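Local coordinates for Mll8374 protein (Mesorhizobium loti, PDB 3B5E) that probably hydrolyses carboxylic ester bonds as a serine carboxylesterase of the alpha/beta-hydrolase fold, at residues A[141-153]-A[172-186]. Numbering follows the deposited sequence. Where two conformers were deposited one is given.
Sequences LLRPMPVLDHVPA and YGPFVPALVTLLSRH. With EDO (1,2-ethanediol), chain G; EDO (1,2-ethanediol), chain I.
Selenomethionine M145 meets Y172 and F175 where the loop leaving strand 138-142 passes the chain leading into helix 176-185, and then the helix itself, an alpha/beta-hydrolase arrangement in which strand-end loops probably border the active site. Followed outward, M145 CB lies 3.9 Å from F175 CB, and CG faces a bound ethanediol, whose O2 donates a hydrogen bond to R143 O. SE comes 3.9 Å from Y172 CD1; the line from SE to the ring centroid runs 65° off the normal, an oblique Met-aromatic contact. With chi3 at -68° the chain bends, bringing CE over the F175 face, 4.0 Å from the ring centroid and 21° off its normal: a CH-pi contact. C2 of the same ethanediol sits over one face of the Y172 ring, toward its rim. That ring also meets H199; S119, H199 and D169 are arranged like a Ser-His-Asp triad, and are probably the catalytic residues.

Further along, L179 CD2 presses on the P144 ring, 3.5 Å from CG, a tight carbon pair. No direct hydrogen bond crosses between the segments; a water donates to P144 O and, weakly, to Y172 O. Just past the helix's C-terminal end, O1 of a second ethanediol lies in the H186 ring plane, hydrogen-bonded to NE2 at 2.6 Å.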
loop_
_atom_site.group_PDB
_atom_site.type_symbol
_atom_site.label_atom_id
_atom_site.label_comp_id
_atom_site.label_asym_id
_atom_site.label_seq_id
_atom_site.Cartn_x
_atom_site.Cartn_y
_atom_site.Cartn_z
ATOM N N LEU A 141 2.024 0.159 5.785
ATOM C CA LEU A 141 2.731 -0.902 5.115
ATOM C C LEU A 141 2.675 -2.153 6.000
ATOM O O LEU A 141 3.338 -2.219 7.044
ATOM C CB LEU A 141 4.207 -0.518 4.872
ATOM C CG LEU A 141 4.491 0.806 4.136
ATOM C CD1 LEU A 141 5.983 1.022 3.975
ATOM C CD2 LEU A 141 3.815 0.902 2.777
ATOM N N LEU A 142 1.902 -3.141 5.575
ATOM C CA LEU A 142 1.685 -4.348 6.376
ATOM C C LEU A 142 2.591 -5.451 5.833
ATOM O O LEU A 142 2.491 -5.812 4.654
ATOM C CB LEU A 142 0.231 -4.773 6.328
ATOM C CG LEU A 142 -0.796 -3.723 6.762
ATOM C CD1 LEU A 142 -2.207 -4.335 6.761
ATOM C CD2 LEU A 142 -0.429 -3.102 8.112
ATOM N N ARG A 143 3.485 -5.951 6.689
ATOM C CA ARG A 143 4.478 -6.983 6.338
ATOM C C ARG A 143 5.339 -6.644 5.100
ATOM O O ARG A 143 5.449 -7.451 4.187
ATOM C CB ARG A 143 3.837 -8.349 6.182
ATOM C CG ARG A 143 2.769 -8.694 7.196
ATOM C CD ARG A 143 3.322 -8.843 8.617
ATOM N NE ARG A 143 2.219 -9.298 9.449
ATOM C CZ ARG A 143 1.289 -8.501 9.959
ATOM N NH1 ARG A 143 1.358 -7.178 9.850
ATOM N NH2 ARG A 143 0.287 -9.029 10.625
ATOM N N PRO A 144 5.975 -5.442 5.073
ATOM C CA PRO A 144 6.777 -5.015 3.949
ATOM C C PRO A 144 8.244 -5.457 4.052
ATOM O O PRO A 144 8.665 -5.966 5.070
ATOM C CB PRO A 144 6.719 -3.493 4.067
ATOM C CG PRO A 144 6.740 -3.315 5.599
ATOM C CD PRO A 144 5.929 -4.412 6.133
HETATM N N MSE A 145 8.989 -5.243 2.980
HETATM C CA MSE A 145 10.428 -5.439 2.932
HETATM C C MSE A 145 11.002 -4.494 1.891
HETATM O O MSE A 145 10.266 -4.009 1.054
HETATM C CB MSE A 145 10.783 -6.904 2.603
HETATM C CG MSE A 145 10.463 -7.348 1.185
HETATM SE SE MSE A 145 11.119 -9.128 0.849
HETATM C CE MSE A 145 13.045 -8.792 0.900
ATOM N N PRO A 146 12.322 -4.203 1.954
ATOM C CA PRO A 146 12.954 -3.485 0.852
ATOM C C PRO A 146 12.983 -4.348 -0.407
ATOM O O PRO A 146 13.215 -5.556 -0.328
ATOM C CB PRO A 146 14.396 -3.216 1.360
ATOM C CG PRO A 146 14.333 -3.447 2.870
ATOM C CD PRO A 146 13.285 -4.516 3.027
ATOM N N VAL A 147 12.697 -3.714 -1.540
ATOM C CA VAL A 147 12.616 -4.392 -2.851
ATOM C C VAL A 147 13.431 -3.724 -3.962
ATOM O O VAL A 147 13.675 -4.344 -4.995
ATOM C CB VAL A 147 11.147 -4.554 -3.338
ATOM C CG1 VAL A 147 10.335 -5.372 -2.326
ATOM C CG2 VAL A 147 10.432 -3.189 -3.596
ATOM N N LEU A 148 13.827 -2.464 -3.766
ATOM C CA LEU A 148 14.538 -1.695 -4.765
ATOM C C LEU A 148 16.014 -1.864 -4.539
ATOM O O LEU A 148 16.486 -1.689 -3.440
ATOM C CB LEU A 148 14.224 -0.202 -4.677
ATOM C CG LEU A 148 13.038 0.357 -5.435
ATOM C CD1 LEU A 148 13.012 1.892 -5.216
ATOM C CD2 LEU A 148 13.153 -0.029 -6.919
ATOM N N ASP A 149 16.749 -2.194 -5.581
ATOM C CA ASP A 149 18.192 -2.318 -5.456
ATOM C C ASP A 149 18.890 -0.961 -5.412
ATOM O O ASP A 149 19.871 -0.807 -4.696
ATOM C CB ASP A 149 18.783 -3.108 -6.628
ATOM C CG ASP A 149 18.401 -4.589 -6.608
ATOM O OD1 ASP A 149 17.885 -5.081 -5.566
ATOM O OD2 ASP A 149 18.618 -5.234 -7.676
ATOM N N HIS A 150 18.430 -0.014 -6.211
ATOM C CA HIS A 150 19.002 1.319 -6.213
ATOM C C HIS A 150 17.868 2.297 -5.892
ATOM O O HIS A 150 16.792 2.263 -6.507
ATOM C CB HIS A 150 19.705 1.622 -7.543
ATOM C CG HIS A 150 20.748 0.603 -7.911
ATOM N ND1 HIS A 150 21.795 0.270 -7.072
ATOM C CD2 HIS A 150 20.886 -0.178 -9.010
ATOM C CE1 HIS A 150 22.538 -0.662 -7.645
ATOM N NE2 HIS A 150 22.009 -0.952 -8.821
ATOM N N VAL A 151 18.091 3.103 -4.857
ATOM C CA VAL A 151 17.093 4.036 -4.368
ATOM C C VAL A 151 17.576 5.415 -4.739
ATOM O O VAL A 151 18.720 5.748 -4.472
ATOM C CB VAL A 151 16.932 3.907 -2.833
ATOM C CG1 VAL A 151 15.796 4.751 -2.356
ATOM C CG2 VAL A 151 16.721 2.434 -2.438
ATOM N N PRO A 152 16.726 6.225 -5.370
ATOM C CA PRO A 152 17.149 7.594 -5.607
ATOM C C PRO A 152 17.200 8.386 -4.300
ATOM O O PRO A 152 16.661 7.937 -3.305
ATOM C CB PRO A 152 16.068 8.159 -6.529
ATOM C CG PRO A 152 15.101 7.089 -6.746
ATOM C CD PRO A 152 15.359 5.971 -5.848
ATOM N N ALA A 153 17.812 9.574 -4.332
ATOM C CA ALA A 153 17.982 10.420 -3.144
ATOM C C ALA A 153 16.705 11.181 -2.886
ATOM O O ALA A 153 16.708 12.401 -2.827
ATOM C CB ALA A 153 19.120 11.410 -3.357
ATOM N N TYR A 172 9.971 -13.117 6.428
ATOM C CA TYR A 172 10.087 -11.701 6.059
ATOM C C TYR A 172 10.358 -10.726 7.198
ATOM O O TYR A 172 10.847 -9.609 6.934
ATOM C CB TYR A 172 8.825 -11.281 5.313
ATOM C CG TYR A 172 8.665 -12.090 4.063
ATOM C CD1 TYR A 172 9.589 -11.971 3.037
ATOM C CD2 TYR A 172 7.603 -12.976 3.899
ATOM C CE1 TYR A 172 9.498 -12.723 1.868
ATOM C CE2 TYR A 172 7.503 -13.753 2.723
ATOM C CZ TYR A 172 8.449 -13.603 1.712
ATOM O OH TYR A 172 8.372 -14.314 0.539
ATOM N N GLY A 173 10.079 -11.146 8.437
ATOM C CA GLY A 173 10.382 -10.344 9.629
ATOM C C GLY A 173 11.783 -9.719 9.710
ATOM O O GLY A 173 11.910 -8.552 10.048
ATOM N N PRO A 174 12.845 -10.480 9.390
ATOM C CA PRO A 174 14.216 -9.960 9.433
ATOM C C PRO A 174 14.591 -8.751 8.558
ATOM O O PRO A 174 15.627 -8.116 8.813
ATOM C CB PRO A 174 15.059 -11.160 8.986
ATOM C CG PRO A 174 14.240 -12.327 9.178
ATOM C CD PRO A 174 12.829 -11.901 8.963
ATOM N N PHE A 175 13.777 -8.429 7.547
ATOM C CA PHE A 175 14.081 -7.363 6.623
ATOM C C PHE A 175 13.458 -6.060 7.063
ATOM O O PHE A 175 13.748 -5.018 6.476
ATOM C CB PHE A 175 13.607 -7.713 5.192
ATOM C CG PHE A 175 14.055 -9.067 4.729
ATOM C CD1 PHE A 175 15.416 -9.342 4.617
ATOM C CD2 PHE A 175 13.132 -10.063 4.460
ATOM C CE1 PHE A 175 15.865 -10.577 4.206
ATOM C CE2 PHE A 175 13.567 -11.316 4.022
ATOM C CZ PHE A 175 14.952 -11.570 3.913
ATOM N N VAL A 176 12.618 -6.084 8.104
ATOM C CA VAL A 176 11.950 -4.861 8.535
ATOM C C VAL A 176 12.897 -3.761 9.093
ATOM O O VAL A 176 12.748 -2.603 8.711
ATOM C CB VAL A 176 10.712 -5.155 9.440
ATOM C CG1 VAL A 176 10.080 -3.840 9.932
ATOM C CG2 VAL A 176 9.734 -5.973 8.641
ATOM N N PRO A 177 13.893 -4.095 9.960
ATOM C CA PRO A 177 14.818 -3.046 10.382
ATOM C C PRO A 177 15.447 -2.265 9.220
ATOM O O PRO A 177 15.497 -1.026 9.283
ATOM C CB PRO A 177 15.845 -3.818 11.224
ATOM C CG PRO A 177 15.020 -4.895 11.844
ATOM C CD PRO A 177 14.117 -5.340 10.730
ATOM N N ALA A 178 15.847 -2.962 8.146
ATOM C CA ALA A 178 16.468 -2.289 6.995
ATOM C C ALA A 178 15.504 -1.265 6.359
ATOM O O ALA A 178 15.917 -0.167 5.975
ATOM C CB ALA A 178 16.956 -3.329 5.963
ATOM N N LEU A 179 14.216 -1.617 6.283
ATOM C CA LEU A 179 13.214 -0.716 5.712
ATOM C C LEU A 179 13.017 0.503 6.594
ATOM O O LEU A 179 12.875 1.613 6.089
ATOM C CB LEU A 179 11.878 -1.439 5.518
ATOM C CG LEU A 179 10.855 -0.692 4.672
ATOM C CD1 LEU A 179 11.378 -0.328 3.231
ATOM C CD2 LEU A 179 9.544 -1.505 4.681
ATOM N N VAL A 180 12.964 0.290 7.909
ATOM C CA VAL A 180 12.853 1.407 8.878
ATOM C C VAL A 180 14.015 2.399 8.739
ATOM O O VAL A 180 13.801 3.602 8.713
ATOM C CB VAL A 180 12.766 0.915 10.354
ATOM C CG1 VAL A 180 12.900 2.109 11.331
ATOM C CG2 VAL A 180 11.448 0.132 10.545
ATOM N N THR A 181 15.217 1.853 8.653
ATOM C CA THR A 181 16.425 2.637 8.472
ATOM C C THR A 181 16.346 3.428 7.158
ATOM O O THR A 181 16.596 4.658 7.117
ATOM C CB THR A 181 17.681 1.715 8.523
ATOM O OG1 THR A 181 17.841 1.247 9.865
ATOM C CG2 THR A 181 18.975 2.486 8.089
ATOM N N LEU A 182 15.989 2.737 6.091
ATOM C CA LEU A 182 15.913 3.360 4.765
ATOM C C LEU A 182 14.935 4.537 4.732
ATOM O O LEU A 182 15.277 5.624 4.280
ATOM C CB LEU A 182 15.499 2.308 3.736
ATOM C CG LEU A 182 15.377 2.754 2.282
ATOM C CD1 LEU A 182 16.737 3.054 1.726
ATOM C CD2 LEU A 182 14.645 1.666 1.472
ATOM N N LEU A 183 13.701 4.314 5.180
ATOM C CA LEU A 183 12.666 5.338 5.081
ATOM C C LEU A 183 12.989 6.511 6.017
ATOM O O LEU A 183 12.820 7.660 5.634
ATOM C CB LEU A 183 11.286 4.746 5.349
ATOM C CG LEU A 183 10.810 3.662 4.349
ATOM C CD1 LEU A 183 9.446 3.056 4.759
ATOM C CD2 LEU A 183 10.729 4.197 2.916
ATOM N N SER A 184 13.471 6.190 7.219
ATOM C CA SER A 184 13.947 7.183 8.183
ATOM C C SER A 184 15.041 8.055 7.582
ATOM O O SER A 184 14.948 9.279 7.612
ATOM C CB SER A 184 14.473 6.510 9.465
ATOM O OG SER A 184 14.723 7.489 10.464
ATOM N N ARG A 185 16.063 7.421 7.019
ATOM C CA ARG A 185 17.177 8.147 6.419
ATOM C C ARG A 185 16.717 9.109 5.328
ATOM O O ARG A 185 17.300 10.183 5.183
ATOM C CB ARG A 185 18.235 7.218 5.832
ATOM C CG ARG A 185 19.123 6.545 6.867
ATOM C CD ARG A 185 20.075 5.554 6.224
ATOM N NE ARG A 185 20.829 6.150 5.126
ATOM N N HIS A 186 15.659 8.756 4.606
ATOM C CA HIS A 186 15.152 9.607 3.542
ATOM C C HIS A 186 14.203 10.680 4.043
ATOM O O HIS A 186 13.719 11.502 3.278
ATOM C CB HIS A 186 14.498 8.761 2.461
ATOM C CG HIS A 186 15.487 8.099 1.566
ATOM N ND1 HIS A 186 15.836 8.616 0.340
ATOM C CD2 HIS A 186 16.252 6.996 1.744
ATOM C CE1 HIS A 186 16.752 7.840 -0.209
ATOM N NE2 HIS A 186 17.018 6.849 0.620
HETATM C C1 EDO G . 20.186 5.296 0.806
HETATM O O1 EDO G . 18.960 5.139 0.088
HETATM C C2 EDO G . 20.059 4.540 2.104
HETATM O O2 EDO G . 19.550 5.473 3.051
HETATM C C1 EDO I . 7.202 -9.720 0.266
HETATM O O1 EDO I . 5.930 -9.640 -0.351
HETATM C C2 EDO I . 7.081 -9.407 1.752
HETATM O O2 EDO I . 7.041 -7.996 2.063
HETATM O O HOH W 1 7.958 -8.006 6.997
#